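Local structure of type III effector XopAI (Xanthomonas citri, 6K93) at residues A[238-249]-A[285-296]. The protein is a type III effector with a mono-ADP-ribosyltransferase fold that probably binds arginine-containing peptides. Residues are numbered along the deposited sequence; the frame is centred on the assembly and turned at random.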
loop_
_atom_site.group_PDB
_atom_site.type_symbol
_atom_site.label_atom_id
_atom_site.label_comp_id
_atom_site.label_asym_id
_atom_site.label_seq_id
_atom_site.Cartn_x
_atom_site.Cartn_y
_atom_site.Cartn_z
ATOM N N ARG A 238 -12.116 6.813 -21.158
ATOM C CA ARG A 238 -13.174 7.780 -20.881
ATOM C C ARG A 238 -13.982 7.439 -19.634
ATOM O O ARG A 238 -14.943 8.149 -19.310
ATOM C CB ARG A 238 -14.116 7.948 -22.082
ATOM C CG ARG A 238 -13.517 8.767 -23.234
ATOM C CD ARG A 238 -14.369 8.708 -24.513
ATOM N NE ARG A 238 -14.340 7.363 -25.093
ATOM C CZ ARG A 238 -13.366 6.902 -25.875
ATOM N NH1 ARG A 238 -12.340 7.683 -26.201
ATOM N NH2 ARG A 238 -13.423 5.664 -26.342
ATOM N N SER A 239 -13.610 6.394 -18.903
ATOM C CA SER A 239 -14.270 6.007 -17.669
ATOM C C SER A 239 -13.341 6.216 -16.483
ATOM O O SER A 239 -12.114 6.264 -16.620
ATOM C CB SER A 239 -14.706 4.541 -17.709
ATOM O OG SER A 239 -15.751 4.370 -18.655
ATOM N N ILE A 240 -13.957 6.321 -15.315
ATOM C CA ILE A 240 -13.258 6.479 -14.044
ATOM C C ILE A 240 -13.013 5.100 -13.452
ATOM O O ILE A 240 -13.947 4.295 -13.293
ATOM C CB ILE A 240 -14.066 7.353 -13.062
ATOM C CG1 ILE A 240 -14.232 8.745 -13.656
ATOM C CG2 ILE A 240 -13.365 7.388 -11.703
ATOM C CD1 ILE A 240 -15.230 9.602 -12.919
ATOM N N THR A 241 -11.756 4.830 -13.113
ATOM C CA THR A 241 -11.362 3.646 -12.372
ATOM C C THR A 241 -11.261 4.013 -10.904
ATOM O O THR A 241 -10.495 4.906 -10.533
ATOM C CB THR A 241 -10.020 3.120 -12.885
ATOM O OG1 THR A 241 -10.177 2.605 -14.204
ATOM C CG2 THR A 241 -9.443 2.044 -11.939
ATOM N N THR A 242 -12.029 3.317 -10.070
ATOM C CA THR A 242 -11.833 3.361 -8.626
ATOM C C THR A 242 -10.929 2.183 -8.290
ATOM O O THR A 242 -11.359 1.033 -8.307
ATOM C CB THR A 242 -13.158 3.295 -7.879
ATOM O OG1 THR A 242 -13.953 4.450 -8.199
ATOM C CG2 THR A 242 -12.905 3.282 -6.377
ATOM N N ASP A 243 -9.655 2.466 -8.067
ATOM C CA ASP A 243 -8.644 1.436 -7.900
ATOM C C ASP A 243 -8.786 0.799 -6.523
ATOM O O ASP A 243 -8.861 1.503 -5.511
ATOM C CB ASP A 243 -7.251 2.053 -8.079
ATOM C CG ASP A 243 -6.181 1.012 -8.413
ATOM O OD1 ASP A 243 -6.407 -0.194 -8.189
ATOM O OD2 ASP A 243 -5.137 1.429 -8.928
ATOM N N ARG A 244 -8.893 -0.521 -6.489
ATOM C CA ARG A 244 -8.944 -1.242 -5.221
ATOM C C ARG A 244 -7.579 -1.749 -4.785
ATOM O O ARG A 244 -7.471 -2.363 -3.714
ATOM C CB ARG A 244 -9.967 -2.384 -5.308
ATOM C CG ARG A 244 -11.352 -1.841 -5.674
ATOM C CD ARG A 244 -12.479 -2.858 -5.641
ATOM N NE ARG A 244 -12.500 -3.658 -4.434
ATOM C CZ ARG A 244 -13.607 -4.134 -3.867
ATOM N NH1 ARG A 244 -14.801 -3.860 -4.388
ATOM N NH2 ARG A 244 -13.515 -4.875 -2.770
ATOM N N ARG A 245 -6.551 -1.507 -5.592
ATOM C CA ARG A 245 -5.187 -1.902 -5.281
ATOM C C ARG A 245 -4.418 -0.780 -4.604
ATOM O O ARG A 245 -4.760 0.405 -4.717
ATOM C CB ARG A 245 -4.439 -2.339 -6.560
ATOM C CG ARG A 245 -5.167 -3.469 -7.275
ATOM C CD ARG A 245 -4.178 -4.405 -8.093
ATOM N NE ARG A 245 -3.367 -3.608 -8.885
ATOM C CZ ARG A 245 -2.065 -3.713 -9.211
ATOM N NH1 ARG A 245 -1.222 -4.718 -8.883
ATOM N NH2 ARG A 245 -1.576 -2.757 -9.933
ATOM N N PHE A 246 -3.356 -1.177 -3.900
ATOM C CA PHE A 246 -2.230 -0.297 -3.603
ATOM C C PHE A 246 -1.440 -0.150 -4.892
ATOM O O PHE A 246 -0.728 -1.063 -5.316
ATOM C CB PHE A 246 -1.372 -0.855 -2.480
ATOM C CG PHE A 246 -2.080 -0.863 -1.172
ATOM C CD1 PHE A 246 -2.899 -1.908 -0.847
ATOM C CD2 PHE A 246 -1.950 0.192 -0.280
ATOM C CE1 PHE A 246 -3.595 -1.922 0.352
ATOM C CE2 PHE A 246 -2.646 0.186 0.894
ATOM C CZ PHE A 246 -3.465 -0.879 1.210
ATOM N N PHE A 247 -1.574 0.995 -5.540
ATOM C CA PHE A 247 -1.002 1.212 -6.860
ATOM C C PHE A 247 0.285 2.019 -6.734
ATOM O O PHE A 247 0.275 3.152 -6.232
ATOM C CB PHE A 247 -1.981 1.967 -7.746
ATOM C CG PHE A 247 -1.495 2.184 -9.155
ATOM C CD1 PHE A 247 -1.229 1.101 -9.994
ATOM C CD2 PHE A 247 -1.332 3.467 -9.641
ATOM C CE1 PHE A 247 -0.799 1.322 -11.302
ATOM C CE2 PHE A 247 -0.900 3.674 -10.938
ATOM C CZ PHE A 247 -0.640 2.612 -11.764
ATOM N N ALA A 248 1.391 1.412 -7.114
ATOM C CA ALA A 248 2.694 2.043 -7.002
ATOM C C ALA A 248 3.178 2.577 -8.338
ATOM O O ALA A 248 2.890 2.036 -9.409
ATOM C CB ALA A 248 3.732 1.070 -6.454
ATOM N N ALA A 249 3.926 3.663 -8.252
ATOM C CA ALA A 249 4.515 4.311 -9.409
ATOM C C ALA A 249 5.837 4.937 -9.014
ATOM O O ALA A 249 6.205 4.973 -7.856
ATOM C CB ALA A 249 3.555 5.363 -9.978
ATOM N N GLU A 285 9.458 6.363 -5.153
ATOM C CA GLU A 285 8.158 5.720 -5.246
ATOM C C GLU A 285 7.057 6.649 -4.782
ATOM O O GLU A 285 7.200 7.365 -3.791
ATOM C CB GLU A 285 8.149 4.429 -4.432
ATOM C CG GLU A 285 6.847 3.678 -4.514
ATOM C CD GLU A 285 6.925 2.279 -3.906
ATOM O OE1 GLU A 285 7.937 1.936 -3.269
ATOM O OE2 GLU A 285 5.951 1.532 -4.084
ATOM N N VAL A 286 5.946 6.599 -5.505
ATOM C CA VAL A 286 4.693 7.263 -5.159
ATOM C C VAL A 286 3.643 6.169 -5.028
ATOM O O VAL A 286 3.558 5.297 -5.893
ATOM C CB VAL A 286 4.264 8.292 -6.222
ATOM C CG1 VAL A 286 2.883 8.819 -5.992
ATOM C CG2 VAL A 286 5.298 9.443 -6.248
ATOM N N LEU A 287 2.874 6.182 -3.942
ATOM C CA LEU A 287 1.949 5.099 -3.633
ATOM C C LEU A 287 0.557 5.666 -3.459
ATOM O O LEU A 287 0.366 6.639 -2.718
ATOM C CB LEU A 287 2.399 4.351 -2.389
ATOM C CG LEU A 287 1.571 3.118 -2.087
ATOM C CD1 LEU A 287 1.648 2.085 -3.180
ATOM C CD2 LEU A 287 2.009 2.519 -0.769
ATOM N N PHE A 288 -0.394 5.075 -4.163
ATOM C CA PHE A 288 -1.806 5.436 -4.037
ATOM C C PHE A 288 -2.567 4.356 -3.281
ATOM O O PHE A 288 -2.354 3.161 -3.542
ATOM C CB PHE A 288 -2.471 5.617 -5.411
ATOM C CG PHE A 288 -1.818 6.624 -6.331
ATOM C CD1 PHE A 288 -0.830 6.223 -7.193
ATOM C CD2 PHE A 288 -2.281 7.925 -6.385
ATOM C CE1 PHE A 288 -0.270 7.121 -8.091
ATOM C CE2 PHE A 288 -1.715 8.817 -7.274
ATOM C CZ PHE A 288 -0.727 8.410 -8.117
ATOM N N PRO A 289 -3.472 4.727 -2.387
ATOM C CA PRO A 289 -4.215 3.719 -1.638
ATOM C C PRO A 289 -5.406 3.199 -2.419
ATOM O O PRO A 289 -5.920 3.888 -3.320
ATOM C CB PRO A 289 -4.687 4.487 -0.400
ATOM C CG PRO A 289 -4.838 5.893 -0.882
ATOM C CD PRO A 289 -3.732 6.102 -1.907
ATOM N N PRO A 290 -5.907 2.012 -2.073
ATOM C CA PRO A 290 -7.245 1.623 -2.532
ATOM C C PRO A 290 -8.216 2.761 -2.283
ATOM O O PRO A 290 -8.131 3.450 -1.268
ATOM C CB PRO A 290 -7.564 0.387 -1.684
ATOM C CG PRO A 290 -6.185 -0.198 -1.361
ATOM C CD PRO A 290 -5.325 1.011 -1.146
ATOM N N GLY A 291 -9.125 2.959 -3.224
ATOM C CA GLY A 291 -10.060 4.048 -3.176
ATOM C C GLY A 291 -9.687 5.235 -4.034
ATOM O O GLY A 291 -10.545 6.096 -4.284
ATOM N N THR A 292 -8.438 5.308 -4.483
ATOM C CA THR A 292 -8.021 6.352 -5.402
ATOM C C THR A 292 -8.822 6.240 -6.689
ATOM O O THR A 292 -9.093 5.136 -7.179
ATOM C CB THR A 292 -6.525 6.222 -5.679
ATOM O OG1 THR A 292 -5.797 6.398 -4.455
ATOM C CG2 THR A 292 -6.069 7.290 -6.662
ATOM N N ARG A 293 -9.223 7.394 -7.215
ATOM C CA ARG A 293 -9.996 7.481 -8.445
ATOM C C ARG A 293 -9.147 8.079 -9.548
ATOM O O ARG A 293 -8.471 9.099 -9.347
ATOM C CB ARG A 293 -11.263 8.328 -8.228
ATOM C CG ARG A 293 -12.260 7.617 -7.343
ATOM C CD ARG A 293 -13.142 8.560 -6.566
ATOM N NE ARG A 293 -13.785 9.565 -7.408
ATOM C CZ ARG A 293 -14.799 9.337 -8.244
ATOM N NH1 ARG A 293 -15.313 8.111 -8.384
ATOM N NH2 ARG A 293 -15.291 10.342 -8.937
ATOM N N PHE A 294 -9.182 7.446 -10.714
ATOM C CA PHE A 294 -8.449 7.929 -11.879
ATOM C C PHE A 294 -9.389 8.066 -13.061
ATOM O O PHE A 294 -10.092 7.111 -13.409
ATOM C CB PHE A 294 -7.316 6.966 -12.286
ATOM C CG PHE A 294 -6.205 6.831 -11.283
ATOM C CD1 PHE A 294 -5.181 7.755 -11.221
ATOM C CD2 PHE A 294 -6.147 5.711 -10.469
ATOM C CE1 PHE A 294 -4.136 7.585 -10.324
ATOM C CE2 PHE A 294 -5.119 5.542 -9.566
ATOM C CZ PHE A 294 -4.116 6.489 -9.511
ATOM N N GLN A 295 -9.362 9.226 -13.710
ATOM C CA GLN A 295 -9.981 9.372 -15.017
ATOM C C GLN A 295 -9.049 8.772 -16.068
ATOM O O GLN A 295 -7.931 9.263 -16.273
ATOM C CB GLN A 295 -10.234 10.847 -15.315
ATOM C CG GLN A 295 -10.756 11.100 -16.701
ATOM C CD GLN A 295 -12.181 10.597 -16.867
ATOM O OE1 GLN A 295 -13.055 10.887 -16.045
ATOM N NE2 GLN A 295 -12.412 9.812 -17.917
ATOM N N VAL A 296 -9.490 7.707 -16.732
ATOM C CA VAL A 296 -8.679 7.085 -17.776
ATOM C C VAL A 296 -8.912 7.837 -19.074
ATOM O O VAL A 296 -10.035 7.871 -19.583
ATOM C CB VAL A 296 -8.995 5.594 -17.939
ATOM C CG1 VAL A 296 -8.147 4.995 -19.055
ATOM C CG2 VAL A 296 -8.707 4.861 -16.644
HETATM O O HOH W 1 -15.512 5.746 -6.426
HETATM O O HOH W 2 -4.795 3.073 -6.036
#
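Phe246 turns CG anti to its carbonyl carbon (chi1 -67°), which lays its ring against Pro290. Pro290 CD sits over the centre of one ring face, 3.4 Å from the centroid of Phe246, in a CH-pi contact. Ala200, Ile203 and Ile204 of helix 194-209 also touch the Phe246 side chain. Phe247 has CG on the far side from the backbone N (chi1 -177°), and its ring lies alongside that of Phe288, pointing the same way. Phe247 CD2 comes 3.7 Å from Phe288 CD1. Phe294 CZ stands over the centre of one face of the Phe288 ring. Trp264 meets the Phe247 ring edge-to-face. Phe247 and Phe294 also touch Gln312, and Phe288 touches Gln314, both on strand 308-315.

Two antiparallel ladders hold the backbones. Thr241 pairs with Phe294 in one, and Phe247 with Phe288 and Ala249 with Val286 in the other. Between them both chains bend, and segment 285-296 makes a type II turn from Pro289 to Thr292. Gly291 N donates to Asp243 O at 2.7 Å, and Asp243 N to Thr292 O at 2.9 Å. Asp243 OD1 closes an Asx turn by accepting from Arg245 N at 2.9 Å, from above the carboxylate plane. Thr292 OG1 and Thr292 N both donate to Pro289 O, which fixes the turn. Arg245 NH2 forms a salt bridge with Glu224 OE2.

Ile240, Thr242, Arg293 and Gln295 share the sheet face opposite Thr241 and Phe294. There Ile240 CG2 packs 3.9 Å from Arg293 NH1, over one face of the guanidinium. A water links that NH1 to Thr242 OG1, and Arg293 NE bonds to Ala316 O.

The contact thus joins the two sheets of the ADP-ribosyltransferase fold: backbone bonds set the paired bends, Phe247, Phe288 and Phe294 pack together on one face, Phe246 with Pro290 packs against helix 194-209, and the partly exposed Arg293 keeps polar partners.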